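Local coordinates for protein cellulase (Clostridium cellulovorans, PDB 6UI3) that acts as a broad-specificity endoglucanase of glycoside hydrolase family 5, this chain being the TIM-barrel catalytic part of a longer protein that also carries a dockerin, at residues T9-L14 with Y141-I146; K21-G26 with F60-I65. All coordinates share one frame; numbering follows the deposited sequence.

Contact 1: T9-L14 with Y141-I146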
# COMPACT_ATOMS: atom_id res chain seq x y z
N THR A 9 2.35 -20.10 9.35
CA THR A 9 0.91 -20.26 9.46
C THR A 9 0.33 -19.63 10.72
O THR A 9 -0.89 -19.68 10.90
CB THR A 9 0.56 -21.75 9.45
OG1 THR A 9 1.24 -22.40 10.53
CG2 THR A 9 0.99 -22.42 8.15
N GLU A 10 1.16 -19.03 11.58
CA GLU A 10 0.70 -18.57 12.89
C GLU A 10 -0.42 -17.55 12.77
O GLU A 10 -0.29 -16.53 12.08
CB GLU A 10 1.87 -17.93 13.65
CG GLU A 10 1.47 -17.35 15.01
CD GLU A 10 2.60 -16.61 15.72
OE1 GLU A 10 3.23 -15.72 15.10
OE2 GLU A 10 2.86 -16.92 16.90
N MET A 11 -1.49 -17.77 13.52
CA MET A 11 -2.59 -16.82 13.62
C MET A 11 -2.73 -16.46 15.09
O MET A 11 -3.24 -17.26 15.89
CB MET A 11 -3.87 -17.42 13.05
CG MET A 11 -5.12 -16.57 13.25
SD MET A 11 -4.95 -14.85 12.74
CE MET A 11 -4.81 -14.98 10.98
N ARG A 12 -2.27 -15.27 15.46
CA ARG A 12 -2.38 -14.83 16.84
C ARG A 12 -3.80 -14.40 17.19
O ARG A 12 -4.13 -14.34 18.38
CB ARG A 12 -1.42 -13.66 17.10
CG ARG A 12 0.07 -14.02 17.05
CD ARG A 12 0.94 -12.78 16.98
NE ARG A 12 0.95 -12.25 15.61
CZ ARG A 12 1.59 -11.16 15.20
NH1 ARG A 12 2.30 -10.41 16.03
NH2 ARG A 12 1.55 -10.82 13.93
N GLY A 13 -4.64 -14.09 16.21
CA GLY A 13 -5.97 -13.58 16.47
C GLY A 13 -5.97 -12.17 17.04
O GLY A 13 -6.86 -11.83 17.83
N LEU A 14 -5.00 -11.36 16.66
CA LEU A 14 -4.94 -9.97 17.12
C LEU A 14 -6.11 -9.15 16.59
O LEU A 14 -6.56 -9.34 15.46
CB LEU A 14 -3.65 -9.32 16.64
CG LEU A 14 -2.31 -9.92 17.08
CD1 LEU A 14 -1.15 -9.08 16.57
CD2 LEU A 14 -2.22 -10.07 18.59
N TYR A 141 -1.96 -19.02 5.38
CA TYR A 141 -0.81 -18.19 5.70
C TYR A 141 -1.02 -17.43 7.00
O TYR A 141 -2.14 -17.08 7.38
CB TYR A 141 -0.55 -17.22 4.54
CG TYR A 141 0.41 -17.76 3.52
CD1 TYR A 141 0.09 -18.86 2.73
CD2 TYR A 141 1.67 -17.20 3.38
CE1 TYR A 141 1.00 -19.38 1.83
CE2 TYR A 141 2.58 -17.70 2.50
CZ TYR A 141 2.26 -18.79 1.72
OH TYR A 141 3.20 -19.30 0.85
N SER A 142 0.10 -17.15 7.67
CA SER A 142 0.10 -16.46 8.95
C SER A 142 -0.51 -15.06 8.85
O SER A 142 -0.70 -14.50 7.77
CB SER A 142 1.53 -16.31 9.46
OG SER A 142 2.18 -15.25 8.77
N ASP A 143 -0.76 -14.49 10.03
CA ASP A 143 -1.32 -13.16 10.18
C ASP A 143 -0.37 -12.05 9.75
O ASP A 143 -0.78 -10.88 9.76
CB ASP A 143 -1.82 -12.93 11.62
CG ASP A 143 -0.73 -13.03 12.67
OD1 ASP A 143 0.47 -12.97 12.35
OD2 ASP A 143 -1.09 -13.16 13.86
N LYS A 144 0.85 -12.36 9.36
CA LYS A 144 1.72 -11.33 8.80
C LYS A 144 1.44 -11.06 7.33
O LYS A 144 1.94 -10.07 6.80
CB LYS A 144 3.18 -11.65 9.06
CG LYS A 144 3.52 -11.45 10.55
CD LYS A 144 4.97 -11.09 10.77
CE LYS A 144 5.24 -10.78 12.23
NZ LYS A 144 5.15 -12.01 13.06
N LEU A 145 0.61 -11.87 6.68
CA LEU A 145 0.10 -11.57 5.35
C LEU A 145 -1.21 -10.80 5.47
O LEU A 145 -2.16 -11.26 6.11
CB LEU A 145 -0.12 -12.86 4.56
CG LEU A 145 -0.75 -12.70 3.17
CD1 LEU A 145 0.12 -11.88 2.25
CD2 LEU A 145 -1.01 -14.07 2.57
N ILE A 146 -1.26 -9.63 4.83
CA ILE A 146 -2.39 -8.71 4.86
C ILE A 146 -2.87 -8.52 3.42
O ILE A 146 -2.05 -8.51 2.49
CB ILE A 146 -1.90 -7.36 5.42
CG1 ILE A 146 -1.38 -7.51 6.86
CG2 ILE A 146 -3.00 -6.28 5.31
CD1 ILE A 146 -0.57 -6.31 7.33
O HOH W 1 2.96 -13.98 12.96
O HOH W 2 -3.57 -12.00 14.33

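Contact 2: K21-G26 with F60-I65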
# COMPACT_ATOMS: atom_id res chain seq x y z
N LYS A 21 -0.65 -1.83 15.17
CA LYS A 21 0.38 -1.34 16.09
C LYS A 21 1.70 -2.06 15.88
O LYS A 21 2.77 -1.47 16.10
CB LYS A 21 -0.12 -1.51 17.52
CG LYS A 21 0.88 -1.09 18.60
CD LYS A 21 0.21 -0.99 19.98
CE LYS A 21 -0.33 -2.33 20.50
NZ LYS A 21 0.73 -3.27 20.98
N ASP A 22 1.66 -3.33 15.47
CA ASP A 22 2.87 -4.14 15.31
C ASP A 22 3.57 -3.93 13.97
O ASP A 22 4.68 -4.44 13.79
CB ASP A 22 2.50 -5.62 15.46
CG ASP A 22 3.70 -6.49 15.75
OD1 ASP A 22 4.47 -6.16 16.67
OD2 ASP A 22 3.85 -7.52 15.07
N MET A 23 2.99 -3.16 13.03
CA MET A 23 3.53 -3.09 11.66
C MET A 23 4.79 -2.24 11.54
O MET A 23 5.66 -2.55 10.71
CB MET A 23 2.45 -2.58 10.72
CG MET A 23 1.38 -3.60 10.43
SD MET A 23 0.00 -3.01 9.45
CE MET A 23 0.77 -2.71 7.87
N LYS A 24 4.90 -1.16 12.29
CA LYS A 24 6.14 -0.32 12.41
C LYS A 24 6.46 0.38 11.08
O LYS A 24 5.55 0.95 10.46
CB LYS A 24 7.27 -1.10 13.03
CG LYS A 24 6.85 -1.79 14.32
CD LYS A 24 8.01 -2.50 15.00
CE LYS A 24 7.53 -3.36 16.16
NZ LYS A 24 6.90 -4.63 15.71
N ILE A 25 7.74 0.42 10.64
CA ILE A 25 8.21 1.15 9.46
C ILE A 25 8.11 0.25 8.23
O ILE A 25 8.55 -0.91 8.30
CB ILE A 25 9.67 1.59 9.68
CG1 ILE A 25 9.81 2.40 10.97
CG2 ILE A 25 10.21 2.36 8.48
CD1 ILE A 25 11.24 2.70 11.37
N GLY A 26 7.61 0.77 7.11
CA GLY A 26 7.38 -0.05 5.94
C GLY A 26 7.87 0.54 4.62
O GLY A 26 8.40 1.66 4.56
N PHE A 60 13.32 -1.98 8.52
CA PHE A 60 11.96 -2.09 8.02
C PHE A 60 11.30 -3.37 8.53
O PHE A 60 11.96 -4.41 8.71
CB PHE A 60 11.94 -2.09 6.49
CG PHE A 60 12.35 -0.77 5.90
CD1 PHE A 60 13.66 -0.54 5.50
CD2 PHE A 60 11.42 0.25 5.73
CE1 PHE A 60 14.03 0.69 4.97
CE2 PHE A 60 11.79 1.47 5.19
CZ PHE A 60 13.09 1.68 4.81
N ASN A 61 9.98 -3.31 8.73
CA ASN A 61 9.22 -4.42 9.28
C ASN A 61 8.04 -4.85 8.41
O ASN A 61 7.43 -5.88 8.72
CB ASN A 61 8.67 -4.01 10.66
CG ASN A 61 8.31 -5.18 11.51
OD1 ASN A 61 9.12 -6.08 11.72
ND2 ASN A 61 7.11 -5.15 12.07
N THR A 62 7.68 -4.07 7.39
CA THR A 62 6.51 -4.32 6.55
C THR A 62 6.86 -4.02 5.10
O THR A 62 7.46 -2.97 4.82
CB THR A 62 5.35 -3.40 6.98
OG1 THR A 62 4.89 -3.75 8.28
CG2 THR A 62 4.17 -3.49 6.01
N VAL A 63 6.47 -4.91 4.19
CA VAL A 63 6.63 -4.69 2.76
C VAL A 63 5.29 -4.85 2.06
O VAL A 63 4.63 -5.89 2.18
CB VAL A 63 7.66 -5.65 2.13
CG1 VAL A 63 7.68 -5.48 0.60
CG2 VAL A 63 9.06 -5.42 2.71
N ARG A 64 4.90 -3.83 1.30
CA ARG A 64 3.74 -3.90 0.42
C ARG A 64 4.18 -4.28 -0.98
O ARG A 64 5.21 -3.77 -1.47
CB ARG A 64 2.98 -2.58 0.43
CG ARG A 64 1.75 -2.53 -0.47
CD ARG A 64 0.84 -1.41 -0.04
NE ARG A 64 -0.35 -1.17 -0.84
CZ ARG A 64 -0.45 -0.31 -1.86
NH1 ARG A 64 0.62 0.34 -2.29
NH2 ARG A 64 -1.62 -0.10 -2.42
N ILE A 65 3.45 -5.21 -1.58
CA ILE A 65 3.79 -5.81 -2.86
C ILE A 65 2.67 -5.51 -3.86
O ILE A 65 1.69 -6.27 -3.96
CB ILE A 65 4.00 -7.32 -2.72
CG1 ILE A 65 5.06 -7.65 -1.67
CG2 ILE A 65 4.37 -7.94 -4.06
CD1 ILE A 65 5.00 -9.07 -1.17
O HOH W 3 6.54 -7.18 14.10
O HOH W 4 9.60 -5.61 14.81

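Contact 1: T9-L14 with Y141-I146
Arg12 and Asp143 form a salt bridge at the centre of this contact. The arginine grips the carboxylate side-on with two nitrogens. Arg12 NE reaches Asp143 OD2 at 2.8 Å, on the syn side, and Arg12 NH2 reaches Asp143 OD1 at 2.9 Å from above the carboxylate plane. The two planes are therefore not flush but 54° apart. The bend at chi3 (-79°) turns the end of the arginine back onto the acid. Leu14 CD1 lies over the centre of one guanidinium face. Arg12 NH2 also bonds to Tyr101 OH on strand 101-105, the neighbour of strand 145-148.

Backbone amides add two more bonds. Arg12 N donates to Asp143 OD2 over 2.9 Å, from the face of the carboxylate opposite to NE. One oxygen is thus held by two nitrogens of the same residue, which restricts rotation of the carboxylate. In return, Asp143 N donates to Glu10 O at 2.9 Å.

The acid sits in a type I turn from Ser142 to Leu145 that leads into barrel strand 145-148. Ser142 OG accepts from Lys144 N, an ST turn inside the same bend. The arrangement ties the loop before helix 16-21 to the start of this strand, at the end of the TIM barrel where its strands begin.

Two waters extend the polar network. One donates to Glu10 OE1 and Asp143 OD1 and accepts from Lys144 NZ. The other links Leu14 N to Asp143 OD2. Lys144 NZ stands 3.9 Å from Arg12 NH2. The carboxylate of Asp143 and a salt bridge from the lysine to Asp99 probably offset this closeness of like charges.

Apolar packing is slight: Met11 CE rests against Asp143 CB at 3.7 Å.

Contact 2: K21-G26 with F60-I65
Met23 O is gripped by two side chains of the other segment. Thr62 OG1 donates to Met23 O at 2.8 Å, tilted 28° from the carbonyl plane. Asn61 ND2 adds a weaker bond of 3.3 Å to the same Met23 O. The asparagine reaches it with CG anti to its backbone nitrogen (chi1 -159°), which sends the amide toward the carbonyls of Asp22 and Met23.

Ile25 O is the second anchor. Asn61 N donates to Ile25 O at 2.8 Å, nearly straight, while Thr62 N adds only a weak bond. Gly26 then pairs with Thr62 in a parallel bridge. The glycine CA comes within 3.1 Å of Thr62 O.

Lys24 NZ folds back to Asp22, bonding to its backbone O and to OD1 in a salt bridge. Water joins Asp22 OD2 to Asn61 ND2; the same OD2 also bonds to Tyr101.

Gly26 O lies at the edge of the Phe60 ring.

The contact joins strands 25-29 and 62-65 side by side; helix 49-58 is the crossover that connects them along the chain. Strand 301-305 flanks Gly26, strand 101-105 flanks Val63, and helix 329-339 packs on Ile25.

How the contacts relate
Contact 2 is nested along the chain inside the loop closed by contact 1, and their centres lie about 14 Å apart. Both reach the same closed sheet, at its first, second and fourth strands. They meet directly in two places. Arg12 NH1 approaches Asp22 OD2 at 3.4 Å, a long and weak ion pair. Ile146 CD1 packs on Met23 CE at 3.9 Å. Tyr101, from the third strand, bridges them too: its hydroxyl bonds to Arg12 and Asp22. These polar groups gather where the strands begin. In family 5 barrels the catalytic site lies at the other, C-terminal ends of the strands, so both contacts lie at the opposite end of the barrel from the expected site.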